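N-acetylglucosamine-6-phosphate deacetylase (Thermotoga maritima, PDB 1O12) probably removes the acetyl group of N-acetylglucosamine 6-phosphate by hydrolysis, as a metal-dependent amidohydrolase that holds one divalent cation per subunit. Local coordinates at residues V52-F57 against C320-L325; C73-M78 against F90-V95. All coordinates share one frame; numbering follows the deposited sequence.

Interaction 1: V52-F57 against C320-L325; sequences VLMPGF and CSITEL
In this amidohydrolase fold, strand 52-59 meets the first turn of helix 322-336 where Val-52 and Met-54, present as selenomethionine, face Ile-322 and Leu-325. The backbones stay well apart, with the CA atoms of Met-54 and Ile-322 at 8.6 Å, and all four touching residues are buried; side-chain carbon and selenium bridge the gap. Met-54 does most of this work. Its CG lies beside the backbone N and anti to the carbonyl carbon (chi1 -49°), and after an extended middle the chain bends at chi3 (66°), carrying the terminal methyl onto the helix. There Met-54 CE lies 3.9 Å from Ile-322 CG2 and 4.1 Å from Leu-325 CB. The same Met-54 CE also sits 3.7 Å from Ile-322 O, a van der Waals approach to the backbone of the first turn. Behind the methyl, Met-54 SE is 4.0 Å from Ile-322 CG2, and the two side chains cross at about a right angle. Val-52 behaves differently: it meets Ile-322 tip to tip, Val-52 CG1 being 4.1 Å from Ile-322 CG2, with Ile-322 CD1 lying close to both valine methyls. The helix start is fixed by a capping box. Glu-324 N donates to Ser-321 OG at 3.2 Å, while Ser-321 N donates in return to Glu-324 OE1. On its flanks strand 52-59 bonds through its backbone to Leu-356 and Val-354 of strand 353-356 and, from Leu-53, to Leu-19 and Val-21 of strand 18-22. Helix 322-336 leans in turn on helix 307-318, where Leu-325 packs against Val-311, Phe-314 and Arg-315.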
loop_
_atom_site.group_PDB
_atom_site.type_symbol
_atom_site.label_atom_id
_atom_site.label_comp_id
_atom_site.label_asym_id
_atom_site.label_seq_id
_atom_site.Cartn_x
_atom_site.Cartn_y
_atom_site.Cartn_z
ATOM N N VAL A 52 11.532 31.144 -4.016
ATOM C CA VAL A 52 11.909 29.944 -3.280
ATOM C C VAL A 52 13.299 29.530 -3.703
ATOM O O VAL A 52 13.658 29.657 -4.866
ATOM C CB VAL A 52 10.920 28.763 -3.560
ATOM C CG1 VAL A 52 11.262 27.573 -2.676
ATOM C CG2 VAL A 52 9.493 29.212 -3.329
ATOM N N LEU A 53 14.087 29.057 -2.749
ATOM C CA LEU A 53 15.445 28.589 -3.040
ATOM C C LEU A 53 15.498 27.152 -2.539
ATOM O O LEU A 53 15.202 26.887 -1.366
ATOM C CB LEU A 53 16.489 29.406 -2.295
ATOM C CG LEU A 53 17.921 29.166 -2.788
ATOM C CD1 LEU A 53 18.101 29.890 -4.103
ATOM C CD2 LEU A 53 18.969 29.677 -1.775
HETATM N N MSE A 54 15.851 26.227 -3.424
HETATM C CA MSE A 54 15.930 24.818 -3.054
HETATM C C MSE A 54 17.248 24.214 -3.539
HETATM O O MSE A 54 17.943 24.806 -4.379
HETATM C CB MSE A 54 14.793 24.022 -3.708
HETATM C CG MSE A 54 13.391 24.584 -3.562
HETATM SE SE MSE A 54 12.061 23.422 -4.482
HETATM C CE MSE A 54 12.269 21.846 -3.301
ATOM N N PRO A 55 17.603 23.024 -3.019
ATOM C CA PRO A 55 18.844 22.352 -3.438
ATOM C C PRO A 55 18.683 22.016 -4.927
ATOM O O PRO A 55 17.572 21.757 -5.372
ATOM C CB PRO A 55 18.868 21.089 -2.572
ATOM C CG PRO A 55 18.133 21.529 -1.340
ATOM C CD PRO A 55 16.963 22.302 -1.909
ATOM N N GLY A 56 19.771 22.053 -5.692
ATOM C CA GLY A 56 19.680 21.742 -7.107
ATOM C C GLY A 56 19.054 20.361 -7.311
ATOM O O GLY A 56 19.444 19.404 -6.662
ATOM N N PHE A 57 18.071 20.272 -8.200
ATOM C CA PHE A 57 17.395 19.014 -8.481
ATOM C C PHE A 57 18.396 17.991 -8.995
ATOM O O PHE A 57 19.432 18.354 -9.562
ATOM C CB PHE A 57 16.299 19.218 -9.522
ATOM C CG PHE A 57 15.215 20.165 -9.077
ATOM C CD1 PHE A 57 14.500 20.917 -10.011
ATOM C CD2 PHE A 57 14.906 20.305 -7.720
ATOM C CE1 PHE A 57 13.497 21.792 -9.601
ATOM C CE2 PHE A 57 13.906 21.178 -7.298
ATOM C CZ PHE A 57 13.204 21.919 -8.233
ATOM N N CYS A 320 1.986 18.019 -0.657
ATOM C CA CYS A 320 3.091 18.007 0.313
ATOM C C CYS A 320 3.717 19.392 0.456
ATOM O O CYS A 320 3.407 20.315 -0.294
ATOM C CB CYS A 320 4.179 17.031 -0.128
ATOM S SG CYS A 320 5.048 17.652 -1.596
ATOM N N SER A 321 4.613 19.542 1.418
ATOM C CA SER A 321 5.269 20.828 1.646
ATOM C C SER A 321 6.497 20.963 0.743
ATOM O O SER A 321 6.956 19.968 0.180
ATOM C CB SER A 321 5.724 20.924 3.088
ATOM O OG SER A 321 6.774 19.997 3.325
ATOM N N ILE A 322 7.022 22.189 0.618
ATOM C CA ILE A 322 8.204 22.418 -0.194
ATOM C C ILE A 322 9.386 21.741 0.458
ATOM O O ILE A 322 10.333 21.405 -0.201
ATOM C CB ILE A 322 8.499 23.889 -0.388
ATOM C CG1 ILE A 322 7.265 24.574 -0.977
ATOM C CG2 ILE A 322 9.647 24.048 -1.391
ATOM C CD1 ILE A 322 7.550 25.949 -1.619
ATOM N N THR A 323 9.324 21.531 1.762
ATOM C CA THR A 323 10.391 20.804 2.441
ATOM C C THR A 323 10.400 19.331 1.998
ATOM O O THR A 323 11.454 18.730 1.859
ATOM C CB THR A 323 10.222 20.814 3.961
ATOM O OG1 THR A 323 10.547 22.111 4.480
ATOM C CG2 THR A 323 11.110 19.774 4.576
ATOM N N GLU A 324 9.229 18.745 1.787
ATOM C CA GLU A 324 9.162 17.360 1.360
ATOM C C GLU A 324 9.551 17.188 -0.102
ATOM O O GLU A 324 10.074 16.130 -0.490
ATOM C CB GLU A 324 7.751 16.811 1.549
ATOM C CG GLU A 324 7.330 16.597 2.991
ATOM C CD GLU A 324 5.832 16.469 3.076
ATOM O OE1 GLU A 324 5.169 17.481 2.782
ATOM O OE2 GLU A 324 5.313 15.375 3.403
ATOM N N LEU A 325 9.265 18.219 -0.901
ATOM C CA LEU A 325 9.580 18.230 -2.316
ATOM C C LEU A 325 11.084 18.267 -2.496
ATOM O O LEU A 325 11.589 17.804 -3.512
ATOM C CB LEU A 325 8.993 19.447 -3.007
ATOM C CG LEU A 325 7.610 19.353 -3.641
ATOM C CD1 LEU A 325 7.292 20.719 -4.282
ATOM C CD2 LEU A 325 7.569 18.235 -4.668
#

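Interaction 2: C73-M78 against F90-V95; sequences CDFSEM and FLATTV
The CA atoms of Phe-75 and Ala-92 stand 7.6 Å apart, the nearest CA pair across the two segments, which hold the first turn of helix 75-83 and the end of strand 87-93. That turn begins tightly: an inverse gamma turn centred on Asp-74 is closed by a weak bond from Phe-75 N to Cys-73 O, and Met-78 N then donates to Asp-74 O at 3.0 Å. Phe-75 presents an edge to the strand, with CE2 3.9 Å from Ala-92 CB and the methyl near the ring plane. One face of this ring carries Cys-73 O, 3.6 Å above the plane and offset toward the rim. Met-78, a selenomethionine, meets Phe-90 at two points along its length. Met-78 CB is 3.9 Å from Phe-90 CZ, and the bend at chi3 (71°) brings Met-78 CE to 3.9 Å from Phe-90 CE1, the two side chains crossing at about a right angle. Phe-90 CG lies between its backbone N and carbonyl carbon (chi1 80°), a rotation that sends the ring out to the helix. Helix 75-83 lies in the connection, which also holds strands 61-65 and 68-69, between parallel strands 52-59 and 87-93, consistent with a beta-alpha-beta unit of the TIM-barrel-like amidohydrolase domain. Along the strand Phe-90 and Ala-92 point toward the helix, whereas Leu-91 and Thr-93 point away. Thr-93 OG1 donates to Leu-91 O at 2.9 Å, from above the carbonyl plane, and takes a second bond from Ile-62 N; the Thr-93 side chain touches Glu-127, a ligand of the iron. The helix start also meets helix 99-115, where the Phe-75 ring packs beside Tyr-112 with the two planes at about 55°.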
loop_
_atom_site.group_PDB
_atom_site.type_symbol
_atom_site.label_atom_id
_atom_site.label_comp_id
_atom_site.label_asym_id
_atom_site.label_seq_id
_atom_site.Cartn_x
_atom_site.Cartn_y
_atom_site.Cartn_z
ATOM N N CYS A 73 25.520 10.010 -26.890
ATOM C CA CYS A 73 26.374 10.698 -25.941
ATOM C C CYS A 73 26.369 12.191 -26.051
ATOM O O CYS A 73 27.421 12.824 -25.992
ATOM C CB CYS A 73 27.799 10.197 -26.063
ATOM S SG CYS A 73 27.955 8.395 -25.942
ATOM N N ASP A 74 25.176 12.758 -26.198
ATOM C CA ASP A 74 25.033 14.202 -26.297
ATOM C C ASP A 74 24.964 14.788 -24.891
ATOM O O ASP A 74 23.998 15.442 -24.528
ATOM C CB ASP A 74 23.756 14.544 -27.065
ATOM C CG ASP A 74 23.663 13.805 -28.382
ATOM O OD1 ASP A 74 24.534 14.041 -29.247
ATOM O OD2 ASP A 74 22.728 12.988 -28.559
ATOM N N PHE A 75 25.999 14.548 -24.103
ATOM C CA PHE A 75 26.057 15.043 -22.734
ATOM C C PHE A 75 25.984 16.563 -22.655
ATOM O O PHE A 75 25.215 17.115 -21.863
ATOM C CB PHE A 75 27.337 14.541 -22.061
ATOM C CG PHE A 75 27.522 13.057 -22.169
ATOM C CD1 PHE A 75 28.710 12.526 -22.670
ATOM C CD2 PHE A 75 26.492 12.188 -21.806
ATOM C CE1 PHE A 75 28.876 11.152 -22.817
ATOM C CE2 PHE A 75 26.636 10.803 -21.949
ATOM C CZ PHE A 75 27.833 10.278 -22.457
ATOM N N SER A 76 26.776 17.244 -23.471
ATOM C CA SER A 76 26.786 18.697 -23.466
ATOM C C SER A 76 25.413 19.277 -23.721
ATOM O O SER A 76 25.031 20.268 -23.097
ATOM C CB SER A 76 27.731 19.228 -24.529
ATOM O OG SER A 76 27.849 20.630 -24.376
ATOM N N GLU A 77 24.670 18.679 -24.647
ATOM C CA GLU A 77 23.336 19.195 -24.935
ATOM C C GLU A 77 22.415 18.936 -23.759
ATOM O O GLU A 77 21.719 19.853 -23.301
ATOM C CB GLU A 77 22.729 18.584 -26.211
ATOM C CG GLU A 77 23.383 19.043 -27.488
ATOM C CD GLU A 77 24.712 18.362 -27.714
ATOM O OE1 GLU A 77 25.460 18.799 -28.621
ATOM O OE2 GLU A 77 25.016 17.376 -26.993
HETATM N N MSE A 78 22.414 17.699 -23.267
HETATM C CA MSE A 78 21.571 17.353 -22.132
HETATM C C MSE A 78 21.858 18.268 -20.950
HETATM O O MSE A 78 20.928 18.859 -20.382
HETATM C CB MSE A 78 21.803 15.901 -21.736
HETATM C CG MSE A 78 21.340 14.930 -22.797
HETATM SE SE MSE A 78 21.643 13.026 -22.428
HETATM C CE MSE A 78 20.333 12.759 -21.002
ATOM N N PHE A 90 22.845 14.856 -12.786
ATOM C CA PHE A 90 22.059 13.866 -13.494
ATOM C C PHE A 90 22.903 12.666 -13.917
ATOM O O PHE A 90 24.146 12.679 -13.876
ATOM C CB PHE A 90 21.336 14.493 -14.685
ATOM C CG PHE A 90 22.197 14.693 -15.921
ATOM C CD1 PHE A 90 22.092 13.812 -17.014
ATOM C CD2 PHE A 90 23.014 15.802 -16.042
ATOM C CE1 PHE A 90 22.790 14.061 -18.211
ATOM C CE2 PHE A 90 23.700 16.052 -17.211
ATOM C CZ PHE A 90 23.589 15.180 -18.304
ATOM N N LEU A 91 22.187 11.615 -14.280
ATOM C CA LEU A 91 22.761 10.359 -14.709
ATOM C C LEU A 91 22.149 10.055 -16.072
ATOM O O LEU A 91 20.934 9.810 -16.186
ATOM C CB LEU A 91 22.389 9.269 -13.692
ATOM C CG LEU A 91 23.399 8.542 -12.800
ATOM C CD1 LEU A 91 24.516 9.461 -12.353
ATOM C CD2 LEU A 91 22.637 7.926 -11.614
ATOM N N ALA A 92 22.996 10.114 -17.097
ATOM C CA ALA A 92 22.615 9.805 -18.474
ATOM C C ALA A 92 22.321 8.313 -18.419
ATOM O O ALA A 92 23.182 7.514 -18.127
ATOM C CB ALA A 92 23.775 10.102 -19.406
ATOM N N THR A 93 21.084 7.950 -18.691
ATOM C CA THR A 93 20.628 6.576 -18.585
ATOM C C THR A 93 20.559 5.857 -19.906
ATOM O O THR A 93 20.067 6.389 -20.893
ATOM C CB THR A 93 19.233 6.560 -17.904
ATOM O OG1 THR A 93 19.264 7.468 -16.792
ATOM C CG2 THR A 93 18.861 5.159 -17.404
ATOM N N THR A 94 21.042 4.629 -19.918
ATOM C CA THR A 94 21.034 3.830 -21.131
ATOM C C THR A 94 19.818 2.921 -21.149
ATOM O O THR A 94 19.015 2.903 -20.213
ATOM C CB THR A 94 22.267 2.934 -21.170
ATOM O OG1 THR A 94 22.266 2.087 -20.008
ATOM C CG2 THR A 94 23.542 3.774 -21.167
ATOM N N VAL A 95 19.667 2.181 -22.239
ATOM C CA VAL A 95 18.605 1.188 -22.333
ATOM C C VAL A 95 19.364 -0.114 -22.633
ATOM O O VAL A 95 20.584 -0.083 -22.749
ATOM C CB VAL A 95 17.605 1.516 -23.458
ATOM C CG1 VAL A 95 16.771 2.706 -23.057
ATOM C CG2 VAL A 95 18.336 1.796 -24.754
#

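From the N terminus the chain first reaches 52-57, one half of interaction 1, whose partner comes only after more than 260 residues. Soon afterwards 73-78 is met by 90-95, and interaction 2 closes a short loop of helix 75-83 and its turn into strand 87-93. This loop is nested inside the long one, which ends when 320-325 returns to 52-57. The two contacts do not touch: their centres are 24 Å apart and their nearest atoms about 6 Å. They are related through neighbouring strands 52-59 and 87-93, one tied to the late helix 322-336, the other to the early helix 75-83.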